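Local structure of putative acyl-CoA thioester hydrolase YbhC (Escherichia coli K-12, 3GRH) at residues V142-S147 and A194-Q199; V226-D231 and N247-T252. The protein is an outer-membrane lipoprotein and putative thioesterase that belongs to the pectinesterase family but neither binds pectin nor has pectinesterase activity. All blocks are in the same frame, centred on the assembly; numbering follows the deposited sequence.

Interaction 1: V142-S147 and A194-Q199; sequences VKIGLS and AVFWSQ
The carbonyl oxygen of Leu-146 makes the closest approach between 142-147 and 194-199, with Val-195 CG2 lying 3.3 Å from Leu-146 O. This is a methyl resting against a carbonyl, not a hydrogen bond, and the contact as a whole is carried by apolar packing. Both branches of Val-195 are used. With CG1 anti to the backbone N (chi1 175°) and CG2 anti to the carbonyl carbon, the two methyls spread over the backbone around Leu-146: Val-195 CG1 sits 3.8 Å from Leu-146 N, while CG2 also meets Leu-146 CB at 4.2 Å. The first methyl reaches back along the strand as well, to Ile-144 CG2 at 4.1 Å, the two side chains meeting at a slant. The Ile-144 side chain, extended beyond CB (chi2 173°), brings CD1 to the edge of the Phe-196 ring, near the ring plane, 4.2 Å from Phe-196 CD1. Replacing Val-195 by alanine removes both methyls, which would probably open a gap against the Gly-145 to Leu-146 backbone and cost Ile-144 CG2 and Leu-146 CB an apolar neighbour. Phe-196 also packs on Leu-228 and Val-121, and Ile-144 exchanges backbone hydrogen bonds with Thr-209 and Glu-211, tying strand 142-146 to strand 208-212. Val-195 itself has a helix-like backbone (psi -48°) immediately before strand 196-198, marking a bend where the chain enters that strand, with the side chain directed at Gly-145 and Leu-146. Such inward-facing aliphatic and aromatic residues, packed at a corner between strands on different faces of the coil, belong to the right-handed parallel beta-helix of the pectinesterase family.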
# COMPACT_ATOMS: atom_id res chain seq x y z
N VAL A 142 12.45 -13.34 7.61
CA VAL A 142 13.06 -13.04 6.34
C VAL A 142 12.93 -11.51 6.22
O VAL A 142 11.82 -11.01 6.11
CB VAL A 142 12.34 -13.76 5.19
CG1 VAL A 142 12.76 -13.14 3.84
CG2 VAL A 142 12.59 -15.24 5.27
N LYS A 143 14.04 -10.79 6.17
CA LYS A 143 14.06 -9.32 6.18
C LYS A 143 14.71 -8.84 4.90
O LYS A 143 15.82 -9.16 4.64
CB LYS A 143 14.88 -8.80 7.32
CG LYS A 143 14.33 -9.17 8.69
CD LYS A 143 15.14 -8.63 9.83
CE LYS A 143 14.59 -8.81 11.21
NZ LYS A 143 14.79 -10.24 11.74
N ILE A 144 14.00 -8.06 4.15
CA ILE A 144 14.47 -7.44 2.93
C ILE A 144 14.55 -5.95 3.18
O ILE A 144 13.58 -5.36 3.64
CB ILE A 144 13.46 -7.67 1.81
CG1 ILE A 144 13.38 -9.15 1.50
CG2 ILE A 144 13.86 -6.80 0.57
CD1 ILE A 144 12.21 -9.41 0.48
N GLY A 145 15.71 -5.34 3.03
CA GLY A 145 15.80 -3.93 3.40
C GLY A 145 16.95 -3.20 2.73
O GLY A 145 17.94 -3.75 2.27
N LEU A 146 16.77 -1.91 2.69
CA LEU A 146 17.82 -0.96 2.26
C LEU A 146 17.34 0.43 2.77
O LEU A 146 16.14 0.60 3.00
CB LEU A 146 18.01 -0.92 0.74
CG LEU A 146 19.24 -0.28 0.20
CD1 LEU A 146 20.46 -1.10 0.63
CD2 LEU A 146 19.13 -0.13 -1.32
N SER A 147 18.24 1.39 2.94
CA SER A 147 17.87 2.76 3.31
C SER A 147 17.92 3.62 2.09
O SER A 147 18.97 3.82 1.51
CB SER A 147 18.83 3.33 4.35
OG SER A 147 18.77 2.60 5.54
N ALA A 194 11.86 3.27 -3.41
CA ALA A 194 11.40 1.95 -2.95
C ALA A 194 12.47 0.92 -2.81
O ALA A 194 13.25 0.75 -3.76
CB ALA A 194 10.21 1.41 -3.87
N VAL A 195 12.41 0.13 -1.74
CA VAL A 195 13.32 -1.02 -1.58
C VAL A 195 12.87 -2.14 -2.49
O VAL A 195 13.65 -2.79 -3.15
CB VAL A 195 13.37 -1.49 -0.09
CG1 VAL A 195 14.22 -2.76 0.03
CG2 VAL A 195 13.88 -0.33 0.80
N PHE A 196 11.57 -2.44 -2.46
CA PHE A 196 10.96 -3.51 -3.23
C PHE A 196 9.99 -2.81 -4.16
O PHE A 196 9.07 -2.16 -3.71
CB PHE A 196 10.21 -4.49 -2.29
CG PHE A 196 9.86 -5.75 -2.89
CD1 PHE A 196 10.50 -6.94 -2.51
CD2 PHE A 196 8.95 -5.83 -3.86
CE1 PHE A 196 10.17 -8.12 -3.07
CE2 PHE A 196 8.64 -7.08 -4.50
CZ PHE A 196 9.28 -8.20 -4.06
N TRP A 197 10.23 -2.94 -5.46
CA TRP A 197 9.37 -2.32 -6.48
C TRP A 197 9.01 -3.34 -7.50
O TRP A 197 9.84 -3.95 -8.11
CB TRP A 197 10.13 -1.21 -7.15
CG TRP A 197 9.49 -0.52 -8.29
CD1 TRP A 197 8.19 -0.55 -8.66
CD2 TRP A 197 10.14 0.39 -9.21
NE1 TRP A 197 8.00 0.22 -9.77
CE2 TRP A 197 9.18 0.76 -10.16
CE3 TRP A 197 11.46 0.79 -9.41
CZ2 TRP A 197 9.47 1.60 -11.21
CZ3 TRP A 197 11.72 1.67 -10.41
CH2 TRP A 197 10.77 2.04 -11.31
N SER A 198 7.72 -3.57 -7.59
CA SER A 198 7.17 -4.52 -8.58
C SER A 198 6.27 -3.87 -9.58
O SER A 198 5.46 -3.07 -9.20
CB SER A 198 6.40 -5.57 -7.87
OG SER A 198 5.81 -6.51 -8.76
N GLN A 199 6.47 -4.25 -10.86
CA GLN A 199 5.48 -4.00 -11.88
C GLN A 199 4.85 -5.28 -12.37
O GLN A 199 4.15 -5.31 -13.40
CB GLN A 199 6.11 -3.29 -13.05
CG GLN A 199 6.75 -2.00 -12.65
CD GLN A 199 6.72 -1.06 -13.76
OE1 GLN A 199 7.03 -1.42 -14.91
NE2 GLN A 199 6.21 0.14 -13.48

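Interaction 2: V226-D231 and N247-T252; sequences VALRTD and NTFFVT
Two successive coils of the parallel beta-helix lie side by side here, strands 228-230 and 249-251 running parallel with their axes 4.9 Å apart. Thr-248 O accepts from both Ala-227 N (2.8 Å) and Leu-228 N, so the bend preceding one strand is fastened to the bend preceding the other. Beyond it Phe-250 N bonds to Leu-228 O, Thr-230 N to Phe-250 O, and Thr-252 N to Thr-230 O. On the face bearing Leu-228, the side chains of Leu-228 and Phe-249 run alongside each other, Leu-228 CD2 reaching Phe-249 CE1 at 3.8 Å; both also pack on Ile-237. Thr-230 CG2 touches the same ring and lies 3.7 Å from Val-251 CG1. Val-226, in the loop before the strand, sets CG1 against Phe-250 CB at 4.0 Å. At this end Asn-247 ND2 bonds to Ser-283. At the far end the extended Arg-229 donates from NE to Asp-231 OD1 at 3.0 Å in a salt bridge, OD1 lying near the guanidinium plane and using its syn lone pair, while Asn-258 takes NH1. Two donors hold OD1 and, with Gln-199 and Trp-197 on OD2, probably limit rotation of the carboxylate: the second, Thr-252 OG1, donates to Asp-231 OD1 over 2.8 Å, coming from above the carboxylate plane, 84° out of it.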
# COMPACT_ATOMS: atom_id res chain seq x y z
N VAL A 226 10.04 4.71 0.66
CA VAL A 226 9.12 3.62 0.41
C VAL A 226 9.76 2.29 0.70
O VAL A 226 10.90 2.03 0.30
CB VAL A 226 8.63 3.69 -1.08
CG1 VAL A 226 7.71 2.51 -1.37
CG2 VAL A 226 7.96 5.02 -1.39
N ALA A 227 9.01 1.43 1.38
CA ALA A 227 9.39 0.06 1.61
C ALA A 227 8.98 -0.78 0.41
O ALA A 227 9.78 -1.37 -0.21
CB ALA A 227 8.78 -0.47 2.86
N LEU A 228 7.68 -0.81 0.11
CA LEU A 228 7.12 -1.66 -0.97
C LEU A 228 6.36 -0.73 -1.89
O LEU A 228 5.45 -0.08 -1.47
CB LEU A 228 6.17 -2.66 -0.40
CG LEU A 228 5.50 -3.55 -1.42
CD1 LEU A 228 6.38 -4.27 -2.40
CD2 LEU A 228 4.68 -4.57 -0.58
N ARG A 229 6.68 -0.79 -3.18
CA ARG A 229 5.90 -0.17 -4.24
C ARG A 229 5.38 -1.23 -5.16
O ARG A 229 6.15 -2.11 -5.58
CB ARG A 229 6.76 0.74 -5.01
CG ARG A 229 6.12 1.30 -6.23
CD ARG A 229 6.87 2.35 -6.94
NE ARG A 229 6.29 2.65 -8.26
CZ ARG A 229 6.92 3.40 -9.16
NH1 ARG A 229 8.07 3.99 -8.87
NH2 ARG A 229 6.39 3.52 -10.35
N THR A 230 4.09 -1.19 -5.46
CA THR A 230 3.53 -2.17 -6.38
C THR A 230 2.71 -1.44 -7.43
O THR A 230 1.92 -0.58 -7.11
CB THR A 230 2.82 -3.34 -5.70
OG1 THR A 230 2.23 -4.20 -6.68
CG2 THR A 230 1.72 -2.87 -4.80
N ASP A 231 2.97 -1.77 -8.69
CA ASP A 231 2.24 -1.15 -9.84
C ASP A 231 1.44 -2.19 -10.63
O ASP A 231 0.65 -1.81 -11.53
CB ASP A 231 3.25 -0.52 -10.85
CG ASP A 231 4.22 0.47 -10.25
OD1 ASP A 231 4.00 0.93 -9.11
OD2 ASP A 231 5.27 0.77 -10.97
N ASN A 247 5.68 7.21 3.82
CA ASN A 247 5.33 6.56 2.55
C ASN A 247 5.76 5.09 2.53
O ASN A 247 6.18 4.59 1.46
CB ASN A 247 5.95 7.29 1.37
CG ASN A 247 5.46 8.69 1.17
OD1 ASN A 247 6.28 9.64 1.24
ND2 ASN A 247 4.16 8.86 0.93
N THR A 248 5.51 4.32 3.59
CA THR A 248 5.85 2.95 3.66
C THR A 248 5.40 2.04 2.50
O THR A 248 6.22 1.32 1.95
CB THR A 248 5.28 2.42 4.96
OG1 THR A 248 5.84 3.16 6.05
CG2 THR A 248 5.62 0.99 5.12
N PHE A 249 4.13 2.13 2.15
CA PHE A 249 3.53 1.31 1.11
C PHE A 249 2.97 2.27 0.05
O PHE A 249 2.18 3.12 0.39
CB PHE A 249 2.47 0.44 1.75
CG PHE A 249 1.78 -0.50 0.77
CD1 PHE A 249 2.49 -1.20 -0.22
CD2 PHE A 249 0.45 -0.72 0.87
CE1 PHE A 249 1.84 -2.10 -1.05
CE2 PHE A 249 -0.20 -1.60 -0.00
CZ PHE A 249 0.48 -2.28 -0.92
N PHE A 250 3.39 2.10 -1.22
CA PHE A 250 3.00 3.01 -2.29
C PHE A 250 2.45 2.17 -3.42
O PHE A 250 3.10 1.24 -3.88
CB PHE A 250 4.21 3.78 -2.78
CG PHE A 250 3.87 5.15 -3.28
CD1 PHE A 250 4.22 6.25 -2.55
CD2 PHE A 250 3.03 5.34 -4.35
CE1 PHE A 250 3.85 7.54 -2.95
CE2 PHE A 250 2.65 6.60 -4.78
CZ PHE A 250 3.06 7.71 -4.09
N VAL A 251 1.21 2.43 -3.82
CA VAL A 251 0.73 1.79 -5.01
C VAL A 251 0.65 2.81 -6.12
O VAL A 251 0.39 3.97 -5.89
CB VAL A 251 -0.58 1.19 -4.83
CG1 VAL A 251 -0.42 -0.02 -3.83
CG2 VAL A 251 -1.58 2.12 -4.22
N THR A 252 0.97 2.40 -7.33
CA THR A 252 0.80 3.27 -8.44
C THR A 252 0.23 2.51 -9.61
O THR A 252 0.04 1.29 -9.56
CB THR A 252 2.10 3.97 -8.93
OG1 THR A 252 2.67 3.19 -9.99
CG2 THR A 252 3.18 4.28 -7.86

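The centres of the two contacts lie about 10 Å apart, and only the 194-199 side of interaction 1 borders interaction 2. Its strand 196-198 lies beside strand 228-230, joined by a backbone hydrogen bond from Arg-229 N to Phe-196 O at 2.8 Å. Phe-196 and Leu-228 continue one apolar row that Phe-249 extends, so the corner packing of interaction 1 passes into the interior of the next coils. Just past the strand ends, Gln-199 NE2 bonds to Asp-231 OD2 at 2.8 Å, and Trp-197 NE1 bonds to the same oxygen. Interaction 1 is remote from the annotated sites, whereas in interaction 2 the Asn-247 side chain lies about 4 Å from that of Asp-280, the predicted nucleophile, and about 7 Å from that of Arg-340, a substrate-binding residue by similarity.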